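Local coordinates for protein glucose 1-dehydrogenase (Haloferax mediterranei, PDB 2VWG) that catalyses the NAD(P)-dependent oxidation of D-glucose to D-glucono-1,5-lactone with a catalytic zinc ion, preferring NADP and accepting several other aldose sugars, at residues I4-G9 with L59-E64; T86-P91 with G110-R115; F147-I152 with A311-F316; V35-T40 with I348-E353. All blocks are in the same frame, centred on the assembly; numbering follows the deposited sequence.

Contact 1 comes first along the chain, where I4-G9 pairs with L59-E64 and closes a loop of 49 residues. Inside that loop lies V35-T40, whose partner I348-E353 is near the C terminus; contacts 1 and 4 therefore cross. Contact 2 follows contact 1 in series, joining T86-P91 to G110-R115 over 18 residues, and contact 3 packs F147-I152 against A311-F316. Both are nested within the long loop closed by contact 4, which brings a strand from the C-terminal family region into a sheet of the GroES-like domain. All four meet the lactone, contacts 1 and 4 share the zinc ion, and the side chains of E64 and K349 join those two directly.

Contact 1 (I4-G9 with L59-E64); sequences IAVKRG and LVLGHE. With ZN (zinc ion), chain D; LGC (D-glucono-1,5-lactone), chain C.
Beyond the short antiparallel pairing of A5 with V60 and V6 with L59, the second segment goes on to supply two consecutive zinc ligands, H63 and E64. The V6-L59 pair is bonded both ways, L59 N reaching V6 O at 2.9 Å and V6 N reaching L59 O at 3.0 Å. L61 N adds a bond of 3.0 Å to I4 O, close to straight at 164°. A5-V60 is the non-hydrogen-bonded pair: A5 CB lies 3.4 Å from L59 O, and V60 CG1 rests near I4 O. On the other face of the sheet, V6 CG1 sits between its own backbone N and carbonyl carbon (chi1 59°) and from there meets both L59 CB and L61 CD2, the latter at 4.2 Å. V44 of helix 39-46 packs on L59 and L61 on this side.

After L61 the chain runs on through G62, whose positive phi would drive a CB against the preceding carbonyl oxygen. H63 then presents NE2 to the zinc ion at 2.1 Å; water 1, which also binds the ion, lies at the ring edge in its plane. E64 runs extended beyond CG (chi2 178°) and binds the same ion through OE2, also at 2.1 Å. D38 is the third protein ligand, and D41 holds H63 ND1 by a weak hydrogen bond. NE2 of H63 also lies 3.4 Å from O1 of the lactone. The chemistry thus splits in two: main-chain bonds and apolar side chains fix the strand, while one imidazole nitrogen and one carboxylate oxygen from its continuation place the catalytic zinc beside the lactone carbonyl.

Contact 2 (T86-P91 with G110-R115); sequences TVRRPP and GMYFER. With LGC (D-glucono-1,5-lactone), chain C.
R88 and E114 form the non-hydrogen-bonded pair of a short antiparallel strand pairing; beside it R89 and F113 are bonded both ways, F113 N to R89 O at 2.8 Å, and R115 N bonds V87 O. Extended from CG to NE (chi2 -178°), R88 runs alongside E114 and carries its guanidinium over Y112. R88 grips a single oxygen with two nitrogens: NE lies 2.9 Å from E114 OE2, on its anti lone pair, and NH2 reaches the same OE2 at 3.0 Å. Y112 supports the guanidinium from one face, centres 3.6 Å and planes 9° apart, a stacked cation-pi contact. Held in this way, E114 accepts lactone O6 on OE1 at 2.6 Å and lactone O4 on OE2 at 2.7 Å, so R88 is a second-shell residue for the sugar site. At the far end, P91 makes a CH-pi contact over the F113 ring, 3.8 Å from CA to the ring centroid. R89 and R115 share water 2, although R115 is held mainly by H121 O. Strand 113-115 lies between strands 88-89 and 119-120; strand 127-131 packs against R89 and R115, and helix 306-318 touches T86 through V306 and F309.

Contact 3 (F147-I152 with A311-F316); sequences FLIEPI and AATVTF. With LGC (D-glucono-1,5-lactone), chain C.
E150 OE2 accepts two hydroxyls of the lactone, O2 at 2.5 Å and the longer O3 at 3.3 Å, while its helix turns I149 and I152 to the opposite side, onto A312 and F316. E150 gets to the sugar because CG is anti to the backbone N (chi1 -168°) and the chain then bends at chi2 (-86°), bringing the carboxylate round to the two hydroxyls. Cut back to an alanine, this position is likely to leave O2 and O3 without their shared acceptor and that edge of the sugar less firmly held.

The side-chain packing between the helices is apolar, with no hydrogen bond between the segments. I152 CG2 presses on A312 CB at 3.5 Å, a close methyl-methyl approach, and I149 CG2 comes to that methyl from a different direction at 3.9 Å. The small side chain of A312 lets the backbones come near, the CA atoms of I152 and A312 being 5.6 Å apart. F316 crosses both isoleucines at about a right angle: I152 CD1 lies at the ring edge, near its plane, 4.2 Å from F316 CD1, and I149 CD1 is 4.1 Å from the same ring atom. T315 adds a methyl contact to I152 and sends its hydroxyl to E156, further along helix 149-165. L187 and M191 of helix 183-193 also pack on I152.

The first turn of helix 149-165 thus faces the active site, where E150 binds the sugar and is an established zinc-site residue, though here its carboxylate stands just outside the first shell. Helix 306-318 backs it, consistent with the cleft between catalytic and Rossmann-type nucleotide-binding domains in zinc-containing alcohol dehydrogenases.

Contact 4 (V35-T40 with I348-E353); sequences VGVDGT and IKTAIE. With ZN (zinc ion), chain D; NAP (NADP nicotinamide-adenine-dinucleotide phosphate), chain B; LGC (D-glucono-1,5-lactone), chain C.
K349 reaches across the strand pair to V37 by a bent route. From CB its CG stands anti to the backbone N (chi1 -173°) and packs on F147 and L148; the chain then bends at chi2 (72°), taking CD to 3.7 Å and CE to 3.4 Å from V37 O. NZ ends 2.9 Å from V37 O, in a bond arriving above the carbonyl plane, and 3.5 Å from D38 CB. NZ also forms a salt bridge with E64 OE1. A methionine in place of K349 would probably leave E64 OE1 without its counter-charge and V37 O with one donor fewer. A CB on G36 would sit tight against K349 CE, so glycine leaves the lysine its path.

Behind this the backbones pair antiparallel: I352 N bonds V35 O at 2.9 Å, V35 N returns to I352 O, and water 3 joins V37 O to T350 N. Past V37, D38 binds the zinc ion through OD2 at 2.1 Å, G39 N bonds NADP O2N at 3.0 Å, and T40 OG1 donates to lactone O1 at 2.8 Å. Bonded to V37 O and E64 OE1, the lysine is thus a second-shell residue, tying the strand leading to D38 to the carboxylate of another zinc ligand.

Contact 1 (I4-G9 with L59-E64)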
# COMPACT_ATOMS: atom_id res chain seq x y z
N ILE A 4 -17.89 -29.89 17.46
CA ILE A 4 -17.32 -29.08 18.51
C ILE A 4 -17.76 -27.64 18.27
O ILE A 4 -17.52 -27.08 17.19
CB ILE A 4 -15.77 -29.13 18.55
CG1 ILE A 4 -15.24 -30.57 18.66
CG2 ILE A 4 -15.25 -28.28 19.72
CD1 ILE A 4 -15.77 -31.35 19.88
N ALA A 5 -18.39 -27.04 19.27
CA ALA A 5 -19.06 -25.76 19.11
C ALA A 5 -18.87 -24.88 20.34
O ALA A 5 -18.60 -25.38 21.42
CB ALA A 5 -20.56 -26.00 18.90
N VAL A 6 -19.01 -23.58 20.14
CA VAL A 6 -19.17 -22.65 21.26
C VAL A 6 -20.66 -22.29 21.33
O VAL A 6 -21.29 -22.09 20.30
CB VAL A 6 -18.28 -21.39 21.11
CG1 VAL A 6 -18.60 -20.62 19.83
CG2 VAL A 6 -18.43 -20.49 22.34
N LYS A 7 -21.21 -22.27 22.54
CA LYS A 7 -22.63 -21.91 22.74
C LYS A 7 -22.72 -20.48 23.23
O LYS A 7 -21.83 -20.02 23.95
CB LYS A 7 -23.31 -22.83 23.76
CG LYS A 7 -23.70 -24.19 23.19
CD LYS A 7 -24.34 -25.07 24.27
CE LYS A 7 -24.91 -26.34 23.67
NZ LYS A 7 -25.21 -27.38 24.70
N ARG A 8 -23.78 -19.77 22.84
CA ARG A 8 -23.93 -18.37 23.23
C ARG A 8 -23.97 -18.25 24.75
O ARG A 8 -24.59 -19.08 25.43
CB ARG A 8 -25.17 -17.71 22.60
CG ARG A 8 -25.07 -16.18 22.60
CD ARG A 8 -26.33 -15.48 22.08
NE ARG A 8 -26.34 -15.35 20.62
CZ ARG A 8 -27.09 -16.06 19.77
NH1 ARG A 8 -27.92 -17.00 20.21
NH2 ARG A 8 -27.01 -15.83 18.46
N GLY A 9 -23.26 -17.25 25.27
CA GLY A 9 -23.11 -17.07 26.71
C GLY A 9 -21.99 -17.89 27.32
O GLY A 9 -21.33 -17.45 28.26
N LEU A 59 -22.17 -22.05 17.53
CA LEU A 59 -21.35 -21.97 16.33
C LEU A 59 -20.36 -23.13 16.33
O LEU A 59 -19.52 -23.21 17.23
CB LEU A 59 -20.61 -20.64 16.28
CG LEU A 59 -19.58 -20.41 15.16
CD1 LEU A 59 -20.24 -20.33 13.80
CD2 LEU A 59 -18.77 -19.15 15.44
N VAL A 60 -20.46 -24.01 15.34
CA VAL A 60 -19.46 -25.06 15.14
C VAL A 60 -18.18 -24.36 14.70
O VAL A 60 -18.19 -23.53 13.79
CB VAL A 60 -19.91 -26.12 14.10
CG1 VAL A 60 -18.79 -27.13 13.84
CG2 VAL A 60 -21.19 -26.82 14.58
N LEU A 61 -17.10 -24.67 15.40
CA LEU A 61 -15.81 -24.04 15.14
C LEU A 61 -15.03 -24.71 14.01
O LEU A 61 -15.41 -25.78 13.51
CB LEU A 61 -14.97 -24.08 16.42
CG LEU A 61 -15.55 -23.29 17.60
CD1 LEU A 61 -14.91 -23.71 18.91
CD2 LEU A 61 -15.36 -21.81 17.36
N GLY A 62 -13.93 -24.09 13.62
CA GLY A 62 -12.98 -24.70 12.71
C GLY A 62 -13.09 -24.16 11.30
O GLY A 62 -14.13 -24.28 10.66
N HIS A 63 -12.00 -23.58 10.81
CA HIS A 63 -11.97 -23.08 9.43
C HIS A 63 -10.79 -23.61 8.63
O HIS A 63 -10.67 -23.32 7.45
CB HIS A 63 -12.00 -21.54 9.45
CG HIS A 63 -10.82 -20.93 10.12
ND1 HIS A 63 -10.78 -20.68 11.47
CD2 HIS A 63 -9.60 -20.58 9.63
CE1 HIS A 63 -9.59 -20.17 11.79
NE2 HIS A 63 -8.87 -20.09 10.69
N GLU A 64 -9.92 -24.40 9.28
CA GLU A 64 -8.74 -24.99 8.68
C GLU A 64 -8.93 -26.50 8.65
O GLU A 64 -8.61 -27.18 9.61
CB GLU A 64 -7.50 -24.69 9.52
CG GLU A 64 -7.19 -23.22 9.81
CD GLU A 64 -5.97 -23.05 10.69
OE1 GLU A 64 -5.45 -24.06 11.23
OE2 GLU A 64 -5.51 -21.90 10.85
ZN ZN D . -6.73 -20.17 10.55
C1 LGC C . -8.78 -16.35 9.56
C2 LGC C . -9.03 -17.13 8.32
O5 LGC C . -9.35 -15.08 9.78
O1 LGC C . -8.07 -16.83 10.44
O2 LGC C . -7.85 -17.80 7.94
C3 LGC C . -9.53 -16.29 7.16
O3 LGC C . -10.15 -17.14 6.22
C4 LGC C . -10.53 -15.24 7.61
O4 LGC C . -10.90 -14.48 6.49
C5 LGC C . -9.89 -14.35 8.68
C6 LGC C . -10.87 -13.30 9.21
O6 LGC C . -11.94 -13.95 9.86
O HOH W 1 -6.11 -19.44 8.99

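Contact 2 (T86-P91 with G110-R115)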
# COMPACT_ATOMS: atom_id res chain seq x y z
N THR A 86 -12.50 -24.01 1.09
CA THR A 86 -12.36 -22.58 1.33
C THR A 86 -13.31 -22.15 2.46
O THR A 86 -14.19 -22.90 2.89
CB THR A 86 -12.62 -21.73 0.04
OG1 THR A 86 -14.01 -21.74 -0.30
CG2 THR A 86 -11.77 -22.25 -1.15
N VAL A 87 -13.13 -20.93 2.92
CA VAL A 87 -13.80 -20.48 4.12
C VAL A 87 -15.04 -19.62 3.84
O VAL A 87 -16.03 -19.73 4.56
CB VAL A 87 -12.81 -19.75 5.03
CG1 VAL A 87 -13.52 -19.13 6.25
CG2 VAL A 87 -11.69 -20.74 5.46
N ARG A 88 -15.02 -18.81 2.79
CA ARG A 88 -16.14 -17.89 2.56
C ARG A 88 -17.28 -18.50 1.74
O ARG A 88 -17.06 -19.27 0.80
CB ARG A 88 -15.66 -16.57 1.95
CG ARG A 88 -15.11 -15.68 3.00
CD ARG A 88 -14.67 -14.35 2.49
NE ARG A 88 -14.09 -13.57 3.58
CZ ARG A 88 -13.76 -12.29 3.49
NH1 ARG A 88 -13.90 -11.64 2.35
NH2 ARG A 88 -13.26 -11.66 4.55
N ARG A 89 -18.50 -18.14 2.13
CA ARG A 89 -19.72 -18.56 1.44
C ARG A 89 -20.63 -17.34 1.30
O ARG A 89 -20.53 -16.40 2.09
CB ARG A 89 -20.44 -19.65 2.22
CG ARG A 89 -19.65 -20.94 2.42
CD ARG A 89 -19.48 -21.70 1.12
NE ARG A 89 -18.73 -22.94 1.34
CZ ARG A 89 -17.40 -23.02 1.43
NH1 ARG A 89 -16.64 -21.95 1.27
NH2 ARG A 89 -16.83 -24.21 1.64
N PRO A 90 -21.51 -17.34 0.27
CA PRO A 90 -22.45 -16.23 0.10
C PRO A 90 -23.36 -16.06 1.33
O PRO A 90 -23.70 -17.06 1.99
CB PRO A 90 -23.27 -16.61 -1.13
CG PRO A 90 -22.65 -17.80 -1.72
CD PRO A 90 -21.63 -18.37 -0.77
N PRO A 91 -23.74 -14.82 1.65
CA PRO A 91 -24.59 -14.58 2.82
C PRO A 91 -26.05 -14.98 2.57
O PRO A 91 -26.38 -15.51 1.50
CB PRO A 91 -24.44 -13.08 3.05
CG PRO A 91 -24.18 -12.52 1.72
CD PRO A 91 -23.42 -13.56 0.95
N GLY A 110 -20.60 -8.05 5.69
CA GLY A 110 -22.01 -8.23 5.35
C GLY A 110 -22.26 -8.85 4.00
O GLY A 110 -23.41 -9.12 3.64
N MET A 111 -21.21 -9.10 3.22
CA MET A 111 -21.39 -9.68 1.90
C MET A 111 -20.80 -11.09 1.81
O MET A 111 -20.59 -11.64 0.71
CB MET A 111 -20.80 -8.75 0.83
CG MET A 111 -21.42 -7.35 0.90
SD MET A 111 -21.22 -6.47 -0.64
CE MET A 111 -22.39 -7.37 -1.67
N TYR A 112 -20.55 -11.67 2.98
CA TYR A 112 -20.03 -13.02 3.07
C TYR A 112 -20.36 -13.62 4.43
O TYR A 112 -20.60 -12.89 5.40
CB TYR A 112 -18.51 -13.03 2.84
CG TYR A 112 -17.72 -12.29 3.89
CD1 TYR A 112 -17.41 -12.90 5.10
CD2 TYR A 112 -17.30 -10.98 3.69
CE1 TYR A 112 -16.70 -12.23 6.07
CE2 TYR A 112 -16.57 -10.30 4.66
CZ TYR A 112 -16.28 -10.94 5.85
OH TYR A 112 -15.56 -10.29 6.83
N PHE A 113 -20.37 -14.94 4.47
CA PHE A 113 -20.18 -15.68 5.71
C PHE A 113 -18.80 -16.32 5.65
O PHE A 113 -18.29 -16.59 4.56
CB PHE A 113 -21.21 -16.81 5.84
CG PHE A 113 -22.63 -16.33 6.05
CD1 PHE A 113 -22.91 -15.11 6.65
CD2 PHE A 113 -23.69 -17.15 5.68
CE1 PHE A 113 -24.23 -14.70 6.86
CE2 PHE A 113 -25.01 -16.75 5.88
CZ PHE A 113 -25.27 -15.53 6.47
N GLU A 114 -18.21 -16.55 6.83
CA GLU A 114 -17.00 -17.35 6.97
C GLU A 114 -17.30 -18.54 7.86
O GLU A 114 -17.63 -18.39 9.05
CB GLU A 114 -15.87 -16.52 7.58
CG GLU A 114 -15.25 -15.58 6.59
CD GLU A 114 -14.19 -14.65 7.16
OE1 GLU A 114 -14.01 -14.54 8.39
OE2 GLU A 114 -13.52 -14.00 6.34
N ARG A 115 -17.18 -19.72 7.29
CA ARG A 115 -17.49 -20.93 8.02
C ARG A 115 -16.54 -21.09 9.21
O ARG A 115 -15.32 -21.00 9.06
CB ARG A 115 -17.42 -22.15 7.08
CG ARG A 115 -18.57 -22.15 6.05
CD ARG A 115 -18.88 -23.52 5.46
NE ARG A 115 -19.19 -24.49 6.50
CZ ARG A 115 -19.69 -25.71 6.29
NH1 ARG A 115 -19.98 -26.14 5.07
NH2 ARG A 115 -19.90 -26.50 7.33
C1 LGC C . -8.78 -16.35 9.56
C2 LGC C . -9.03 -17.13 8.32
O5 LGC C . -9.35 -15.08 9.78
O1 LGC C . -8.07 -16.83 10.44
O2 LGC C . -7.85 -17.80 7.94
C3 LGC C . -9.53 -16.29 7.16
O3 LGC C . -10.15 -17.14 6.22
C4 LGC C . -10.53 -15.24 7.61
O4 LGC C . -10.90 -14.48 6.49
C5 LGC C . -9.89 -14.35 8.68
C6 LGC C . -10.87 -13.30 9.21
O6 LGC C . -11.94 -13.95 9.86
O HOH W 2 -21.10 -24.61 2.45

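Contact 3 (F147-I152 with A311-F316)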
# COMPACT_ATOMS: atom_id res chain seq x y z
N PHE A 147 -4.56 -29.55 6.97
CA PHE A 147 -5.14 -28.40 7.65
C PHE A 147 -4.21 -27.19 7.61
O PHE A 147 -4.62 -26.10 7.98
CB PHE A 147 -5.53 -28.73 9.12
CG PHE A 147 -4.38 -29.20 9.97
CD1 PHE A 147 -3.58 -28.30 10.63
CD2 PHE A 147 -4.08 -30.55 10.07
CE1 PHE A 147 -2.50 -28.72 11.38
CE2 PHE A 147 -3.01 -30.98 10.83
CZ PHE A 147 -2.21 -30.06 11.48
N LEU A 148 -2.96 -27.39 7.22
CA LEU A 148 -2.03 -26.27 7.07
C LEU A 148 -2.21 -25.55 5.73
O LEU A 148 -1.70 -24.44 5.55
CB LEU A 148 -0.58 -26.76 7.19
CG LEU A 148 -0.14 -27.21 8.59
CD1 LEU A 148 1.31 -27.71 8.55
CD2 LEU A 148 -0.32 -26.08 9.62
N ILE A 149 -2.92 -26.16 4.79
CA ILE A 149 -3.10 -25.54 3.46
C ILE A 149 -3.82 -24.20 3.58
O ILE A 149 -3.43 -23.24 2.92
CB ILE A 149 -3.79 -26.47 2.46
CG1 ILE A 149 -2.92 -27.72 2.19
CG2 ILE A 149 -4.14 -25.73 1.15
CD1 ILE A 149 -1.55 -27.43 1.64
N GLU A 150 -4.83 -24.11 4.44
CA GLU A 150 -5.56 -22.86 4.58
C GLU A 150 -4.67 -21.71 5.10
O GLU A 150 -4.63 -20.64 4.49
CB GLU A 150 -6.85 -23.05 5.41
CG GLU A 150 -7.80 -21.86 5.36
CD GLU A 150 -7.50 -20.78 6.37
OE1 GLU A 150 -6.70 -21.02 7.31
OE2 GLU A 150 -8.09 -19.68 6.25
N PRO A 151 -3.98 -21.90 6.24
CA PRO A 151 -3.10 -20.82 6.70
C PRO A 151 -1.96 -20.46 5.74
O PRO A 151 -1.61 -19.30 5.63
CB PRO A 151 -2.57 -21.33 8.05
CG PRO A 151 -2.96 -22.77 8.13
CD PRO A 151 -4.06 -23.02 7.20
N ILE A 152 -1.41 -21.45 5.03
CA ILE A 152 -0.44 -21.17 3.99
C ILE A 152 -1.07 -20.28 2.93
O ILE A 152 -0.44 -19.32 2.48
CB ILE A 152 0.12 -22.45 3.35
CG1 ILE A 152 0.95 -23.25 4.36
CG2 ILE A 152 1.05 -22.09 2.15
CD1 ILE A 152 1.44 -24.60 3.84
N ALA A 311 -1.69 -22.81 -4.90
CA ALA A 311 -0.32 -22.38 -4.71
C ALA A 311 0.26 -22.96 -3.43
O ALA A 311 1.43 -23.36 -3.39
CB ALA A 311 -0.27 -20.86 -4.65
N ALA A 312 -0.56 -23.02 -2.39
CA ALA A 312 -0.13 -23.56 -1.10
C ALA A 312 0.35 -25.00 -1.18
O ALA A 312 1.27 -25.39 -0.46
CB ALA A 312 -1.28 -23.43 -0.06
N THR A 313 -0.26 -25.81 -2.06
CA THR A 313 0.14 -27.20 -2.18
C THR A 313 1.59 -27.31 -2.68
O THR A 313 2.32 -28.20 -2.27
CB THR A 313 -0.81 -28.04 -3.06
OG1 THR A 313 -0.71 -27.64 -4.44
CG2 THR A 313 -2.27 -27.91 -2.56
N VAL A 314 2.00 -26.38 -3.55
CA VAL A 314 3.37 -26.33 -4.06
C VAL A 314 4.34 -25.86 -2.96
O VAL A 314 5.41 -26.46 -2.75
CB VAL A 314 3.46 -25.41 -5.30
CG1 VAL A 314 4.92 -25.29 -5.79
CG2 VAL A 314 2.55 -25.95 -6.44
N THR A 315 3.96 -24.81 -2.25
CA THR A 315 4.78 -24.29 -1.17
C THR A 315 5.00 -25.35 -0.09
O THR A 315 6.10 -25.50 0.41
CB THR A 315 4.14 -23.01 -0.56
OG1 THR A 315 4.17 -21.97 -1.54
CG2 THR A 315 4.89 -22.55 0.69
N PHE A 316 3.95 -26.10 0.20
CA PHE A 316 3.99 -27.17 1.22
C PHE A 316 5.13 -28.14 0.98
O PHE A 316 5.89 -28.45 1.90
CB PHE A 316 2.65 -27.93 1.23
CG PHE A 316 2.57 -29.00 2.28
CD1 PHE A 316 1.92 -28.74 3.49
CD2 PHE A 316 3.13 -30.26 2.07
CE1 PHE A 316 1.84 -29.73 4.47
CE2 PHE A 316 3.07 -31.24 3.03
CZ PHE A 316 2.42 -30.98 4.23
C1 LGC C . -8.78 -16.35 9.56
C2 LGC C . -9.03 -17.13 8.32
O5 LGC C . -9.35 -15.08 9.78
O1 LGC C . -8.07 -16.83 10.44
O2 LGC C . -7.85 -17.80 7.94
C3 LGC C . -9.53 -16.29 7.16
O3 LGC C . -10.15 -17.14 6.22
C4 LGC C . -10.53 -15.24 7.61
O4 LGC C . -10.90 -14.48 6.49
C5 LGC C . -9.89 -14.35 8.68
C6 LGC C . -10.87 -13.30 9.21
O6 LGC C . -11.94 -13.95 9.86

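Contact 4 (V35-T40 with I348-E353)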
# COMPACT_ATOMS: atom_id res chain seq x y z
N VAL A 35 -8.86 -30.95 11.67
CA VAL A 35 -9.14 -29.52 11.65
C VAL A 35 -8.16 -28.82 12.57
O VAL A 35 -8.00 -29.20 13.74
CB VAL A 35 -10.59 -29.20 12.10
CG1 VAL A 35 -10.90 -27.71 11.93
CG2 VAL A 35 -11.57 -30.02 11.32
N GLY A 36 -7.47 -27.82 12.03
CA GLY A 36 -6.50 -27.04 12.78
C GLY A 36 -7.17 -26.00 13.66
O GLY A 36 -8.34 -25.64 13.47
N VAL A 37 -6.41 -25.51 14.64
CA VAL A 37 -6.84 -24.44 15.53
C VAL A 37 -5.85 -23.31 15.42
O VAL A 37 -4.65 -23.56 15.29
CB VAL A 37 -6.88 -24.93 17.00
CG1 VAL A 37 -7.28 -23.78 17.94
CG2 VAL A 37 -7.84 -26.09 17.15
N ASP A 38 -6.32 -22.07 15.44
CA ASP A 38 -5.38 -20.92 15.41
C ASP A 38 -5.85 -19.79 16.32
O ASP A 38 -6.86 -19.92 17.02
CB ASP A 38 -5.12 -20.43 13.97
CG ASP A 38 -6.28 -19.65 13.37
OD1 ASP A 38 -7.35 -19.58 14.00
OD2 ASP A 38 -6.13 -19.12 12.25
N GLY A 39 -5.09 -18.70 16.30
CA GLY A 39 -5.40 -17.51 17.08
C GLY A 39 -6.79 -16.96 16.83
O GLY A 39 -7.43 -16.49 17.75
N THR A 40 -7.25 -17.01 15.58
CA THR A 40 -8.58 -16.52 15.24
C THR A 40 -9.67 -17.32 15.97
O THR A 40 -10.63 -16.74 16.46
CB THR A 40 -8.83 -16.58 13.73
OG1 THR A 40 -7.81 -15.83 13.04
CG2 THR A 40 -10.22 -16.02 13.39
N ILE A 348 2.25 -24.68 19.79
CA ILE A 348 2.40 -23.87 18.60
C ILE A 348 1.17 -24.07 17.71
O ILE A 348 0.25 -23.26 17.76
CB ILE A 348 3.74 -24.13 17.88
CG1 ILE A 348 4.90 -23.89 18.86
CG2 ILE A 348 3.84 -23.22 16.65
CD1 ILE A 348 6.28 -24.14 18.28
N LYS A 349 1.15 -25.14 16.91
CA LYS A 349 -0.01 -25.46 16.08
C LYS A 349 -0.62 -26.76 16.54
O LYS A 349 0.08 -27.77 16.67
CB LYS A 349 0.37 -25.58 14.61
CG LYS A 349 -0.80 -25.74 13.67
CD LYS A 349 -1.53 -24.42 13.55
CE LYS A 349 -2.72 -24.52 12.69
NZ LYS A 349 -3.46 -23.23 12.71
N THR A 350 -1.93 -26.74 16.79
CA THR A 350 -2.65 -27.95 17.17
C THR A 350 -3.74 -28.24 16.16
O THR A 350 -4.14 -27.38 15.36
CB THR A 350 -3.29 -27.84 18.56
OG1 THR A 350 -4.24 -26.76 18.58
CG2 THR A 350 -2.24 -27.61 19.61
N ALA A 351 -4.23 -29.47 16.21
CA ALA A 351 -5.34 -29.91 15.39
C ALA A 351 -6.12 -30.98 16.14
O ALA A 351 -5.61 -31.62 17.07
CB ALA A 351 -4.81 -30.48 14.05
N ILE A 352 -7.35 -31.20 15.69
CA ILE A 352 -8.20 -32.26 16.20
C ILE A 352 -8.41 -33.27 15.07
O ILE A 352 -8.76 -32.89 13.95
CB ILE A 352 -9.57 -31.70 16.64
CG1 ILE A 352 -9.37 -30.67 17.76
CG2 ILE A 352 -10.54 -32.84 17.05
CD1 ILE A 352 -10.58 -29.81 18.03
N GLU A 353 -8.17 -34.54 15.36
CA GLU A 353 -8.39 -35.63 14.42
C GLU A 353 -9.76 -36.25 14.61
O GLU A 353 -10.05 -36.82 15.67
CB GLU A 353 -7.33 -36.70 14.61
CG GLU A 353 -7.45 -37.83 13.60
CD GLU A 353 -6.28 -38.77 13.69
OE1 GLU A 353 -6.35 -39.72 14.48
OE2 GLU A 353 -5.31 -38.58 12.94
ZN ZN D . -6.73 -20.17 10.55
PA NAP B . -1.34 -16.33 17.63
O1A NAP B . -1.06 -17.78 17.68
O2A NAP B . -2.09 -15.69 18.70
O5B NAP B . 0.07 -15.61 17.41
C5B NAP B . 0.23 -14.26 17.74
C4B NAP B . 1.63 -14.10 18.28
O4B NAP B . 1.97 -12.74 18.32
C3B NAP B . 1.76 -14.68 19.70
O3B NAP B . 2.70 -15.72 19.71
C2B NAP B . 2.19 -13.48 20.51
O2B NAP B . 3.16 -13.80 21.46
C1B NAP B . 2.76 -12.52 19.46
N9A NAP B . 2.70 -11.14 19.93
C8A NAP B . 1.58 -10.42 20.28
N7A NAP B . 1.97 -9.18 20.66
C5A NAP B . 3.31 -9.11 20.57
C6A NAP B . 4.22 -8.10 20.84
N6A NAP B . 3.81 -6.92 21.28
N1A NAP B . 5.56 -8.33 20.65
C2A NAP B . 6.00 -9.55 20.17
N3A NAP B . 5.10 -10.56 19.90
C4A NAP B . 3.78 -10.33 20.10
O3 NAP B . -2.12 -16.02 16.25
PN NAP B . -1.91 -16.65 14.79
O1N NAP B . -0.46 -16.86 14.49
O2N NAP B . -2.86 -17.78 14.58
O5D NAP B . -2.42 -15.37 13.97
C5D NAP B . -1.76 -14.13 14.12
C4D NAP B . -2.71 -12.98 13.83
O4D NAP B . -3.13 -13.06 12.47
C3D NAP B . -3.98 -13.00 14.67
O3D NAP B . -4.35 -11.67 14.93
C2D NAP B . -4.99 -13.65 13.75
O2D NAP B . -6.30 -13.31 14.06
C1D NAP B . -4.55 -13.08 12.41
N1N NAP B . -4.95 -13.85 11.22
C2N NAP B . -5.46 -13.14 10.17
C3N NAP B . -5.82 -13.79 9.01
C7N NAP B . -6.17 -12.95 7.82
O7N NAP B . -6.96 -13.54 6.86
N7N NAP B . -5.76 -11.68 7.75
C4N NAP B . -5.69 -15.16 8.92
C5N NAP B . -5.15 -15.86 9.99
C6N NAP B . -4.78 -15.19 11.15
P2B NAP B . 2.77 -14.26 22.97
O1X NAP B . 2.25 -15.65 22.88
O2X NAP B . 1.76 -13.35 23.57
O3X NAP B . 4.10 -14.23 23.69
C1 LGC C . -8.78 -16.35 9.56
C2 LGC C . -9.03 -17.13 8.32
O5 LGC C . -9.35 -15.08 9.78
O1 LGC C . -8.07 -16.83 10.44
O2 LGC C . -7.85 -17.80 7.94
C3 LGC C . -9.53 -16.29 7.16
O3 LGC C . -10.15 -17.14 6.22
C4 LGC C . -10.53 -15.24 7.61
O4 LGC C . -10.90 -14.48 6.49
C5 LGC C . -9.89 -14.35 8.68
C6 LGC C . -10.87 -13.30 9.21
O6 LGC C . -11.94 -13.95 9.86
O HOH W 3 -3.13 -24.19 17.52
O HOH W 1 -6.11 -19.44 8.99